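Local coordinates for peptidoglycan synthetase penicillin-binding protein 3 (Bifidobacterium adolescentis, PDB 4YE5) that probably binds penicillin and, as a member of the transpeptidase family, probably cross-links peptide stems of cell-wall peptidoglycan, at residues A[154-157]-A[158-162]; A[175-178]-A[179-182]; A[461-464]-A[465-469]; A[476-479]-A[480-483]. All blocks are in the same frame, centred on the assembly; numbering follows the deposited sequence.

The four contacts are local ones in two regions of an elongated chain. Contacts 1 and 2 belong to the dimerisation-domain part, their centres about 15 Å apart and their nearest atoms about 5 Å apart without touching. Contacts 3 and 4 belong to the transpeptidase part, with centres about 13 Å apart, and they do touch: Glu-466 OE2 of contact 3 forms a 2.7 Å salt bridge with Arg-482 NE of contact 4, and Ala-469 CB packs on Met-483 O. Centres of contacts 2 and 3 are about 42 Å apart. Contact 3 is joined to the probable active site, since Ser-468 touches Lys-486, the lysine of a likely K(T/S)G motif.

Contact 1: residues A[154-157]-A[158-162]; sequences TLMG and SLLGG
Met-156, a selenomethionine, holds CG between its backbone N and carbonyl carbon (chi1 67°), while Leu-160 swings CG beside its own backbone N (chi1 -77°); the two rotations bring the side chains together one helical turn apart. Met-156 CG lies 3.9 Å from Leu-160 CG, and the two chains pass at an oblique angle. The Met-156 chain stays extended through CG and bends only at its selenium end. Leu-160 CD1 also comes within 4.0 Å of Leu-155 O. Nearer the backbone, Met-156 CB meets Leu-159 CB at 4.1 Å, a looser touch.

The same residue anchors the backbone. Met-156 O receives Leu-160 N at 2.9 Å, an almost straight bond (N-H...O 163°) that meets the carbonyl nearly end-on. One residue on, Gly-157 O accepts Gly-161 N at 3.0 Å, with the donor tilted out of the carbonyl plane. Gly-161 then leaves the helix with positive phi and leads into strand 162-163. Before the turn, Gly-157 N makes a weak bond to Thr-154 O.

The surroundings tie this turn to helix 221-238: Glu-228 OE2 accepts from Met-156 N, and Leu-155 packs on Arg-221, Gln-224 and Glu-228. Backbone bonds from Leu-159 and Leu-160 run to Ile-173 and Glu-174. The arrangement is that of a very short helix, 157-160, with Met-156 as its N-cap residue and a glycine at its exit, buried within the dimerisation-domain part of this penicillin-binding protein.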
ATOM      1  N   THR A 154      -3.825   7.188 -13.017  1.00 23.21           N
ATOM      2  CA  THR A 154      -4.234   7.593 -11.670  1.00 21.21           C
ATOM      3  C   THR A 154      -4.597   6.457 -10.722  1.00 22.62           C
ATOM      4  O   THR A 154      -4.741   6.689  -9.507  1.00 23.06           O
ATOM      5  CB  THR A 154      -5.460   8.544 -11.721  1.00 20.07           C
ATOM      6  OG1 THR A 154      -6.545   7.870 -12.366  1.00 25.02           O
ATOM      7  CG2 THR A 154      -5.113   9.823 -12.496  1.00 26.52           C
ATOM      8  N   LEU A 155      -4.790   5.248 -11.256  1.00 22.28           N
ATOM      9  CA  LEU A 155      -5.179   4.117 -10.401  1.00 23.99           C
ATOM     10  C   LEU A 155      -4.202   3.952  -9.238  1.00 25.21           C
ATOM     11  O   LEU A 155      -3.002   3.867  -9.452  1.00 17.50           O
ATOM     12  CB  LEU A 155      -5.263   2.809 -11.200  1.00 18.19           C
ATOM     13  CG  LEU A 155      -5.668   1.585 -10.360  1.00 20.65           C
ATOM     14  CD1 LEU A 155      -7.160   1.610 -10.036  1.00 21.15           C
ATOM     15  CD2 LEU A 155      -5.297   0.297 -11.085  1.00 19.67           C
HETATM   16  N   MSE A 156      -4.722   3.932  -8.010  1.00 18.57           N
HETATM   17  CA  MSE A 156      -3.904   3.825  -6.795  1.00 16.83           C
HETATM   18  C   MSE A 156      -2.581   4.643  -6.852  1.00 16.57           C
HETATM   19  O   MSE A 156      -1.531   4.183  -6.400  1.00 18.28           O
HETATM   20  CB  MSE A 156      -3.644   2.336  -6.449  1.00 16.12           C
HETATM   21  CG  MSE A 156      -2.757   1.555  -7.467  1.00 18.11           C
HETATM   22 SE   MSE A 156      -2.460  -0.338  -6.955  0.66 25.46          SE
HETATM   23  CE  MSE A 156      -3.277  -1.127  -8.518  1.00 34.42           C
ATOM     24  N   GLY A 157      -2.652   5.858  -7.391  1.00 18.62           N
ATOM     25  CA  GLY A 157      -1.456   6.637  -7.701  1.00 19.39           C
ATOM     26  C   GLY A 157      -0.569   6.920  -6.502  1.00 21.76           C
ATOM     27  O   GLY A 157       0.648   6.759  -6.572  1.00 20.71           O
ATOM     28  N   SER A 158      -1.164   7.316  -5.385  1.00 17.18           N
ATOM     29  CA  SER A 158      -0.352   7.694  -4.234  1.00 23.25           C
ATOM     30  C   SER A 158       0.070   6.463  -3.455  1.00 22.00           C
ATOM     31  O   SER A 158       1.060   6.500  -2.689  1.00 20.75           O
ATOM     32  CB  SER A 158      -1.111   8.664  -3.319  1.00 25.37           C
ATOM     33  OG  SER A 158      -2.314   8.053  -2.864  1.00 34.11           O
ATOM     34  N   LEU A 159      -0.656   5.362  -3.640  1.00 16.85           N
ATOM     35  CA  LEU A 159      -0.228   4.093  -3.041  1.00 20.79           C
ATOM     36  C   LEU A 159       1.018   3.540  -3.752  1.00 22.58           C
ATOM     37  O   LEU A 159       1.898   2.973  -3.119  1.00 19.32           O
ATOM     38  CB  LEU A 159      -1.355   3.046  -3.091  1.00 16.42           C
ATOM     39  CG  LEU A 159      -1.077   1.701  -2.418  1.00 26.84           C
ATOM     40  CD1 LEU A 159      -0.738   1.875  -0.946  1.00 27.37           C
ATOM     41  CD2 LEU A 159      -2.259   0.750  -2.590  1.00 26.30           C
ATOM     42  N   LEU A 160       1.048   3.648  -5.073  1.00 17.13           N
ATOM     43  CA  LEU A 160       2.225   3.247  -5.842  1.00 22.88           C
ATOM     44  C   LEU A 160       3.381   4.189  -5.521  1.00 21.79           C
ATOM     45  O   LEU A 160       4.504   3.757  -5.318  1.00 20.87           O
ATOM     46  CB  LEU A 160       1.923   3.286  -7.346  1.00 18.83           C
ATOM     47  CG  LEU A 160       1.095   2.076  -7.806  1.00 22.69           C
ATOM     48  CD1 LEU A 160       0.668   2.207  -9.259  1.00 19.38           C
ATOM     49  CD2 LEU A 160       1.892   0.798  -7.598  1.00 23.78           C
ATOM     50  N   GLY A 161       3.088   5.485  -5.451  1.00 21.20           N
ATOM     51  CA  GLY A 161       4.086   6.474  -5.102  1.00 18.34           C
ATOM     52  C   GLY A 161       4.829   6.972  -6.331  1.00 18.61           C
ATOM     53  O   GLY A 161       4.203   7.448  -7.294  1.00 21.32           O
ATOM     54  N   GLY A 162       6.159   6.847  -6.311  1.00 18.94           N
ATOM     55  CA  GLY A 162       6.978   7.326  -7.419  1.00 19.22           C
ATOM     56  C   GLY A 162       8.467   7.202  -7.131  1.00 23.67           C
ATOM     57  O   GLY A 162       8.868   6.867  -6.006  1.00 23.38           O
TER

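Contact 2: residues A[175-178]-A[179-182]; sequences QMEN and KTLT
Glu-177 O accepts Leu-181 N at 2.9 Å, the straight i to i+4 bond (N-H...O 167°) that opens helix 178-182 just where helix 172-176 has ended. Glu-177 is thus the junction between two short helices: the first residue to leave the earlier one and the N-cap residue of the next. Asn-178 O repeats the pattern with Thr-182 N at 2.8 Å, less straight.

Leu-181 curls back to this junction. With CG beside its backbone N (chi1 -65°), it lays CG and CD1 against the carbonyl of Glu-177, and CD1 goes on to touch Glu-177 CB at 3.8 Å. The Glu-177 chain, folded back at chi2, runs alongside Thr-180 in the same direction, though OE1 stays 4.0 Å from Thr-180 OG1. Glu-177, Thr-180 and Leu-181 all pack on Val-215 of strand 214-217, which seats the junction on the sheet.

The outer flank is polar. Thr-182 turns OG1 back along the helix to within 2.8 Å of Asn-178 O, the side chains of the two residues crossing at a slant. The Asn-178 amide is held mainly from outside: OD1 accepts from Gly-169 N and from Arg-32 NH2. A water close to Thr-182 OG1 serves the other end of this amide, accepting from Asn-178 ND2 at 3.1 Å. A second water spans the break between the helices, its O donating to Met-176 O at 2.9 Å and accepting from Lys-179 N at 2.9 Å.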
ATOM      1  N   GLN A 175       8.939   3.097  -2.586  1.00 22.37           N
ATOM      2  CA  GLN A 175       9.855   3.326  -1.486  1.00 22.97           C
ATOM      3  C   GLN A 175       9.928   2.098  -0.588  1.00 28.43           C
ATOM      4  O   GLN A 175      11.009   1.634  -0.236  1.00 25.43           O
ATOM      5  CB  GLN A 175       9.396   4.538  -0.669  1.00 20.72           C
ATOM      6  CG  GLN A 175      10.126   4.694   0.673  1.00 26.89           C
ATOM      7  CD  GLN A 175       9.657   5.923   1.435  1.00 39.66           C
ATOM      8  OE1 GLN A 175       9.017   6.806   0.866  1.00 46.64           O
ATOM      9  NE2 GLN A 175       9.954   5.974   2.729  1.00 45.94           N
HETATM   10  N   MSE A 176       8.772   1.565  -0.212  1.00 26.79           N
HETATM   11  CA  MSE A 176       8.754   0.418   0.694  1.00 23.37           C
HETATM   12  C   MSE A 176       9.503  -0.786   0.141  1.00 24.92           C
HETATM   13  O   MSE A 176      10.178  -1.495   0.876  1.00 26.32           O
HETATM   14  CB  MSE A 176       7.320  -0.012   0.968  1.00 20.27           C
HETATM   15  CG  MSE A 176       7.240  -1.133   1.954  1.00 30.26           C
HETATM   16 SE   MSE A 176       5.372  -1.453   2.367  0.43 39.72          SE
HETATM   17  CE  MSE A 176       5.033  -2.610   0.900  1.00 19.60           C
ATOM     18  N   GLU A 177       9.343  -1.035  -1.154  1.00 22.53           N
ATOM     19  CA  GLU A 177       9.952  -2.200  -1.793  1.00 23.21           C
ATOM     20  C   GLU A 177      11.222  -1.819  -2.559  1.00 27.38           C
ATOM     21  O   GLU A 177      11.657  -2.553  -3.439  1.00 24.25           O
ATOM     22  CB  GLU A 177       8.950  -2.830  -2.757  1.00 22.50           C
ATOM     23  CG  GLU A 177       7.744  -3.442  -2.019  1.00 23.31           C
ATOM     24  CD  GLU A 177       8.198  -4.485  -1.046  1.00 31.44           C
ATOM     25  OE1 GLU A 177       8.830  -5.469  -1.501  1.00 37.60           O
ATOM     26  OE2 GLU A 177       7.980  -4.294   0.171  1.00 35.33           O
ATOM     27  N   ASN A 178      11.804  -0.677  -2.218  1.00 25.43           N
ATOM     28  CA  ASN A 178      12.918  -0.127  -2.989  1.00 30.57           C
ATOM     29  C   ASN A 178      14.112  -1.070  -3.072  1.00 30.50           C
ATOM     30  O   ASN A 178      14.708  -1.218  -4.135  1.00 28.77           O
ATOM     31  CB  ASN A 178      13.345   1.240  -2.442  1.00 21.74           C
ATOM     32  CG  ASN A 178      14.268   1.996  -3.405  1.00 31.48           C
ATOM     33  OD1 ASN A 178      13.919   2.240  -4.562  1.00 28.45           O
ATOM     34  ND2 ASN A 178      15.445   2.378  -2.919  1.00 31.84           N
ATOM     35  N   LYS A 179      14.453  -1.706  -1.958  1.00 27.96           N
ATOM     36  CA  LYS A 179      15.618  -2.585  -1.920  1.00 35.91           C
ATOM     37  C   LYS A 179      15.449  -3.700  -2.943  1.00 37.83           C
ATOM     38  O   LYS A 179      16.309  -3.897  -3.808  1.00 28.98           O
ATOM     39  CB  LYS A 179      15.837  -3.158  -0.518  1.00 33.17           C
ATOM     40  CG  LYS A 179      17.188  -3.881  -0.338  1.00 38.11           C
ATOM     41  CD  LYS A 179      17.461  -4.127   1.151  1.00 43.31           C
ATOM     42  CE  LYS A 179      18.541  -5.180   1.385  1.00 51.41           C
ATOM     43  NZ  LYS A 179      19.857  -4.777   0.823  1.00 57.86           N
ATOM     44  N   THR A 180      14.317  -4.392  -2.853  1.00 30.15           N
ATOM     45  CA  THR A 180      13.951  -5.453  -3.783  1.00 30.77           C
ATOM     46  C   THR A 180      13.911  -4.966  -5.228  1.00 32.24           C
ATOM     47  O   THR A 180      14.479  -5.607  -6.120  1.00 31.40           O
ATOM     48  CB  THR A 180      12.558  -6.051  -3.401  1.00 41.01           C
ATOM     49  OG1 THR A 180      12.632  -6.619  -2.092  1.00 45.97           O
ATOM     50  CG2 THR A 180      12.143  -7.134  -4.360  1.00 44.26           C
ATOM     51  N   LEU A 181      13.235  -3.841  -5.465  1.00 24.16           N
ATOM     52  CA  LEU A 181      13.097  -3.296  -6.829  1.00 20.97           C
ATOM     53  C   LEU A 181      14.404  -2.753  -7.459  1.00 23.38           C
ATOM     54  O   LEU A 181      14.552  -2.746  -8.678  1.00 28.88           O
ATOM     55  CB  LEU A 181      12.035  -2.189  -6.847  1.00 22.49           C
ATOM     56  CG  LEU A 181      10.589  -2.618  -6.525  1.00 24.22           C
ATOM     57  CD1 LEU A 181       9.713  -1.392  -6.202  1.00 23.87           C
ATOM     58  CD2 LEU A 181      10.019  -3.417  -7.708  1.00 19.88           C
ATOM     59  N   THR A 182      15.318  -2.256  -6.635  1.00 24.59           N
ATOM     60  CA  THR A 182      16.524  -1.592  -7.147  1.00 31.99           C
ATOM     61  C   THR A 182      17.558  -2.568  -7.715  1.00 31.27           C
ATOM     62  O   THR A 182      18.177  -2.297  -8.743  1.00 33.25           O
ATOM     63  CB  THR A 182      17.189  -0.708  -6.064  1.00 33.57           C
ATOM     64  OG1 THR A 182      16.345   0.412  -5.799  1.00 32.89           O
ATOM     65  CG2 THR A 182      18.569  -0.182  -6.531  1.00 35.25           C
TER
HETATM   66  O   HOH W   1      13.057  -1.667   0.587  1.00 32.97           O
HETATM   67  O   HOH W   2      16.992   2.857  -5.576  1.00 38.01           O

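Contact 3: residues A[461-464]-A[465-469]; sequences MLNA and MESSA
Helix 455-470 of the transpeptidase part carries this contact, two consecutive turns whose regular i to i+4 bonds include Met-465 N to Met-461 O and Glu-466 N to Leu-462 O, each 2.8 Å. Ser-467 N closes on Asn-463 O at 3.1 Å. The next carbonyl is gripped twice by a single residue: Ala-464 O takes Ser-468 N at 2.8 Å and Ser-468 OG at 3.0 Å, the two arriving from opposite faces of the carbonyl plane. The hydroxyl comes from above, 35° out of that plane, because OG is rotated beside its own backbone N (chi1 -59°) and so folds back onto the preceding turn. Its proton is thereby spent within the helix.

The Ser-468 side chain also touches Lys-486 on strand 484-492, in what is probably the K(T/S)G motif of a penicillin-binding active site; the helix packs against that strand through Met-465 and Ala-469 as well. Met-465, a selenomethionine, swings CG close to Met-461 O, 3.2 Å away, before its selenium end leads off. Met-465 touches Ala-484 and Ile-418; Met-461 shares Ile-418 with it and lies mainly against helix 290-299.

On another flank, Asn-463 and Ser-467 turn their polar ends to the C-terminal tail. Asp-560 O accepts from Asn-463 ND2, and Arg-558 NH2 bonds to Ser-467 OG. A water donates to Asn-463 OD1 (water O to OD1 2.9 Å) and also lies beside Ser-467 OG. The extended chain of Glu-466 carries its carboxylate out to Arg-482 of the 476-483 loop, while OE1 is weakly bonded to a glycerol.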
HETATM    1  N   MSE A 461     -20.667 -12.671  18.377  1.00 22.33           N
HETATM    2  CA  MSE A 461     -20.486 -11.278  17.963  1.00 19.45           C
HETATM    3  C   MSE A 461     -20.865 -11.083  16.481  1.00 18.27           C
HETATM    4  O   MSE A 461     -21.417 -10.067  16.097  1.00 17.35           O
HETATM    5  CB  MSE A 461     -19.039 -10.832  18.198  1.00 20.28           C
HETATM    6  CG  MSE A 461     -18.655 -10.663  19.663  1.00 17.59           C
HETATM    7 SE   MSE A 461     -19.840  -9.425  20.557  0.60 22.23          SE
HETATM    8  CE  MSE A 461     -19.538  -7.851  19.476  1.00 17.45           C
ATOM      9  N   LEU A 462     -20.560 -12.067  15.650  1.00 18.42           N
ATOM     10  CA  LEU A 462     -20.948 -12.017  14.243  1.00 16.21           C
ATOM     11  C   LEU A 462     -22.477 -11.987  14.133  1.00 17.96           C
ATOM     12  O   LEU A 462     -23.055 -11.232  13.337  1.00 19.68           O
ATOM     13  CB  LEU A 462     -20.399 -13.263  13.529  1.00 22.62           C
ATOM     14  CG  LEU A 462     -20.468 -13.340  12.010  1.00 28.77           C
ATOM     15  CD1 LEU A 462     -19.660 -12.225  11.379  1.00 23.62           C
ATOM     16  CD2 LEU A 462     -19.930 -14.690  11.543  1.00 35.15           C
ATOM     17  N   ASN A 463     -23.121 -12.828  14.937  1.00 21.50           N
ATOM     18  CA  ASN A 463     -24.573 -12.872  15.045  1.00 18.73           C
ATOM     19  C   ASN A 463     -25.143 -11.499  15.483  1.00 18.21           C
ATOM     20  O   ASN A 463     -26.102 -10.997  14.902  1.00 18.23           O
ATOM     21  CB  ASN A 463     -24.955 -13.986  16.027  1.00 23.02           C
ATOM     22  CG  ASN A 463     -26.456 -14.259  16.076  1.00 27.52           C
ATOM     23  OD1 ASN A 463     -27.268 -13.345  16.208  1.00 27.44           O
ATOM     24  ND2 ASN A 463     -26.823 -15.534  15.990  1.00 25.93           N
ATOM     25  N   ALA A 464     -24.540 -10.884  16.493  1.00 23.94           N
ATOM     26  CA  ALA A 464     -24.990  -9.556  16.947  1.00 23.13           C
ATOM     27  C   ALA A 464     -24.720  -8.482  15.888  1.00 20.95           C
ATOM     28  O   ALA A 464     -25.516  -7.543  15.728  1.00 20.21           O
ATOM     29  CB  ALA A 464     -24.326  -9.184  18.280  1.00 18.29           C
HETATM   30  N   MSE A 465     -23.609  -8.616  15.160  1.00 15.83           N
HETATM   31  CA  MSE A 465     -23.308  -7.699  14.054  1.00 20.00           C
HETATM   32  C   MSE A 465     -24.271  -7.859  12.875  1.00 17.03           C
HETATM   33  O   MSE A 465     -24.580  -6.894  12.172  1.00 16.14           O
HETATM   34  CB  MSE A 465     -21.851  -7.820  13.567  1.00 18.29           C
HETATM   35  CG  MSE A 465     -20.819  -7.348  14.584  1.00 14.66           C
HETATM   36 SE   MSE A 465     -19.028  -7.442  13.846  0.55 14.33          SE
HETATM   37  CE  MSE A 465     -19.229  -6.059  12.449  1.00 12.28           C
ATOM     38  N   GLU A 466     -24.747  -9.076  12.660  1.00 16.83           N
ATOM     39  CA  GLU A 466     -25.749  -9.283  11.639  1.00 18.01           C
ATOM     40  C   GLU A 466     -27.068  -8.604  12.053  1.00 20.21           C
ATOM     41  O   GLU A 466     -27.749  -7.994  11.218  1.00 17.35           O
ATOM     42  CB  GLU A 466     -25.941 -10.782  11.326  1.00 18.48           C
ATOM     43  CG  GLU A 466     -27.122 -11.030  10.398  1.00 25.59           C
ATOM     44  CD  GLU A 466     -27.047 -12.349   9.631  1.00 30.39           C
ATOM     45  OE1 GLU A 466     -26.204 -13.208   9.969  1.00 29.05           O
ATOM     46  OE2 GLU A 466     -27.844 -12.514   8.684  1.00 29.95           O
ATOM     47  N   SER A 467     -27.420  -8.685  13.339  1.00 17.32           N
ATOM     48  CA  SER A 467     -28.577  -7.927  13.829  1.00 29.49           C
ATOM     49  C   SER A 467     -28.316  -6.422  13.677  1.00 25.90           C
ATOM     50  O   SER A 467     -29.216  -5.663  13.311  1.00 21.66           O
ATOM     51  CB  SER A 467     -28.910  -8.276  15.289  1.00 18.91           C
ATOM     52  OG  SER A 467     -29.322  -9.628  15.392  1.00 19.90           O
ATOM     53  N   SER A 468     -27.081  -5.993  13.926  1.00 19.90           N
ATOM     54  CA  SER A 468     -26.730  -4.576  13.747  1.00 15.61           C
ATOM     55  C   SER A 468     -26.904  -4.132  12.275  1.00 17.03           C
ATOM     56  O   SER A 468     -27.388  -3.042  12.023  1.00 18.11           O
ATOM     57  CB  SER A 468     -25.289  -4.282  14.231  1.00 14.89           C
ATOM     58  OG  SER A 468     -25.133  -4.614  15.623  1.00 20.21           O
ATOM     59  N   ALA A 469     -26.516  -4.979  11.316  1.00 16.91           N
ATOM     60  CA  ALA A 469     -26.706  -4.669   9.882  1.00 19.90           C
ATOM     61  C   ALA A 469     -28.196  -4.581   9.512  1.00 16.57           C
ATOM     62  O   ALA A 469     -28.627  -3.682   8.787  1.00 20.07           O
ATOM     63  CB  ALA A 469     -26.028  -5.728   8.997  1.00 14.27           C
TER
HETATM   64  O   HOH W   3     -28.253 -10.839  17.275  1.00 23.91           O

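Contact 4: residues A[476-479]-A[480-483]; sequences VKVD and GYRM
Tyr-481 O receives a 2.8 Å hydrogen bond from the O of a water, which itself accepts from Val-478 N at 2.9 Å, so the two arms of a type II beta turn from Val-478 to Tyr-481 are bridged by solvent. The turn is closed directly by Tyr-481 N, which donates to Val-478 O at 2.9 Å (N-H...O 150°). Gly-480 takes its third position with positive phi.

Tyr-481, with CG beside its backbone N (chi1 -59°), brings its ring beside the turn. CD1 approaches Asp-479 O at 3.2 Å and Val-478 CG1 at 3.8 Å, both obliquely, while Val-478 O lies in the ring plane at its edge. Past the turn, the selenomethionine Met-483 crosses both valines at about a right angle: SE meets Val-478 CG2 at 4.0 Å, and CE, bent round by chi3, lies 4.1 Å from Val-476 CG1.

The loop joins helix 455-470 to strand 484-492. Val-476 and Val-478 pack on Ala-540 of helix 535-549, and Tyr-481 covers Met-547 there, its OH donating to Val-552 O. Met-483 rests on Thr-508 and Ile-510 of the adjacent strand 501-510.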
ATOM      1  N   VAL A 476     -29.494  -0.077   3.443  1.00 20.96           N
ATOM      2  CA  VAL A 476     -28.188  -0.726   3.212  1.00 20.06           C
ATOM      3  C   VAL A 476     -28.454  -2.204   2.900  1.00 20.63           C
ATOM      4  O   VAL A 476     -28.854  -2.968   3.776  1.00 18.24           O
ATOM      5  CB  VAL A 476     -27.228  -0.597   4.422  1.00 18.83           C
ATOM      6  CG1 VAL A 476     -25.826  -1.184   4.078  1.00 13.31           C
ATOM      7  CG2 VAL A 476     -27.097   0.855   4.881  1.00 16.37           C
ATOM      8  N   LYS A 477     -28.253  -2.595   1.648  1.00 20.03           N
ATOM      9  CA  LYS A 477     -28.677  -3.910   1.175  1.00 20.30           C
ATOM     10  C   LYS A 477     -27.721  -4.396   0.106  1.00 22.79           C
ATOM     11  O   LYS A 477     -27.304  -3.616  -0.732  1.00 17.61           O
ATOM     12  CB  LYS A 477     -30.056  -3.842   0.492  1.00 28.92           C
ATOM     13  CG  LYS A 477     -31.289  -3.779   1.383  1.00 37.17           C
ATOM     14  CD  LYS A 477     -32.552  -4.003   0.525  1.00 41.38           C
ATOM     15  CE  LYS A 477     -33.869  -3.541   1.218  1.00 40.45           C
ATOM     16  NZ  LYS A 477     -33.938  -2.035   1.455  1.00 27.66           N
ATOM     17  N   VAL A 478     -27.411  -5.691   0.113  1.00 18.77           N
ATOM     18  CA  VAL A 478     -26.804  -6.325  -1.044  1.00 18.74           C
ATOM     19  C   VAL A 478     -27.691  -7.523  -1.338  1.00 22.91           C
ATOM     20  O   VAL A 478     -27.681  -8.507  -0.591  1.00 24.61           O
ATOM     21  CB  VAL A 478     -25.341  -6.786  -0.813  1.00 22.66           C
ATOM     22  CG1 VAL A 478     -24.811  -7.496  -2.078  1.00 26.03           C
ATOM     23  CG2 VAL A 478     -24.440  -5.610  -0.497  1.00 22.25           C
ATOM     24  N   ASP A 479     -28.485  -7.416  -2.401  1.00 22.15           N
ATOM     25  CA  ASP A 479     -29.545  -8.389  -2.668  1.00 28.73           C
ATOM     26  C   ASP A 479     -28.999  -9.816  -2.745  1.00 25.82           C
ATOM     27  O   ASP A 479     -28.042 -10.080  -3.476  1.00 26.11           O
ATOM     28  CB  ASP A 479     -30.287  -8.058  -3.960  1.00 33.37           C
ATOM     29  CG  ASP A 479     -31.474  -8.984  -4.192  1.00 40.62           C
ATOM     30  OD1 ASP A 479     -32.244  -9.186  -3.231  1.00 40.75           O
ATOM     31  OD2 ASP A 479     -31.631  -9.518  -5.316  1.00 45.55           O
ATOM     32  N   GLY A 480     -29.587 -10.708  -1.957  1.00 27.51           N
ATOM     33  CA  GLY A 480     -29.177 -12.101  -1.923  1.00 32.60           C
ATOM     34  C   GLY A 480     -28.141 -12.419  -0.851  1.00 32.77           C
ATOM     35  O   GLY A 480     -27.789 -13.575  -0.654  1.00 27.12           O
ATOM     36  N   TYR A 481     -27.637 -11.413  -0.143  1.00 24.29           N
ATOM     37  CA  TYR A 481     -26.541 -11.696   0.787  1.00 22.14           C
ATOM     38  C   TYR A 481     -26.765 -11.147   2.182  1.00 27.52           C
ATOM     39  O   TYR A 481     -27.180  -9.997   2.355  1.00 29.17           O
ATOM     40  CB  TYR A 481     -25.214 -11.163   0.221  1.00 21.75           C
ATOM     41  CG  TYR A 481     -24.866 -11.788  -1.126  1.00 26.65           C
ATOM     42  CD1 TYR A 481     -25.344 -11.243  -2.314  1.00 26.84           C
ATOM     43  CD2 TYR A 481     -24.080 -12.927  -1.201  1.00 21.06           C
ATOM     44  CE1 TYR A 481     -25.046 -11.817  -3.542  1.00 25.98           C
ATOM     45  CE2 TYR A 481     -23.774 -13.506  -2.434  1.00 23.87           C
ATOM     46  CZ  TYR A 481     -24.262 -12.950  -3.594  1.00 27.10           C
ATOM     47  OH  TYR A 481     -23.952 -13.521  -4.818  1.00 28.56           O
ATOM     48  N   ARG A 482     -26.458 -11.964   3.179  1.00 23.60           N
ATOM     49  CA  ARG A 482     -26.500 -11.516   4.573  1.00 23.12           C
ATOM     50  C   ARG A 482     -25.227 -10.751   4.907  1.00 23.18           C
ATOM     51  O   ARG A 482     -24.155 -11.145   4.462  1.00 21.02           O
ATOM     52  CB  ARG A 482     -26.664 -12.729   5.490  1.00 23.92           C
ATOM     53  CG  ARG A 482     -28.029 -13.398   5.328  1.00 26.06           C
ATOM     54  CD  ARG A 482     -28.083 -14.796   5.934  1.00 21.49           C
ATOM     55  NE  ARG A 482     -27.617 -14.850   7.316  1.00 23.16           N
ATOM     56  CZ  ARG A 482     -27.420 -15.989   7.979  1.00 29.32           C
ATOM     57  NH1 ARG A 482     -27.668 -17.158   7.390  1.00 26.74           N
ATOM     58  NH2 ARG A 482     -26.989 -15.966   9.229  1.00 29.39           N
HETATM   59  N   MSE A 483     -25.350  -9.663   5.680  1.00 17.40           N
HETATM   60  CA  MSE A 483     -24.195  -8.866   6.107  1.00 18.47           C
HETATM   61  C   MSE A 483     -24.125  -8.791   7.618  1.00 20.67           C
HETATM   62  O   MSE A 483     -25.151  -8.776   8.293  1.00 19.45           O
HETATM   63  CB  MSE A 483     -24.288  -7.416   5.581  1.00 18.85           C
HETATM   64  CG  MSE A 483     -23.992  -7.262   4.076  1.00 25.70           C
HETATM   65 SE   MSE A 483     -24.100  -5.398   3.467  0.54 24.45          SE
HETATM   66  CE  MSE A 483     -25.990  -5.238   3.435  1.00 20.13           C
TER
HETATM   67  O   HOH W   4     -28.348  -7.464   2.148  1.00 27.39           O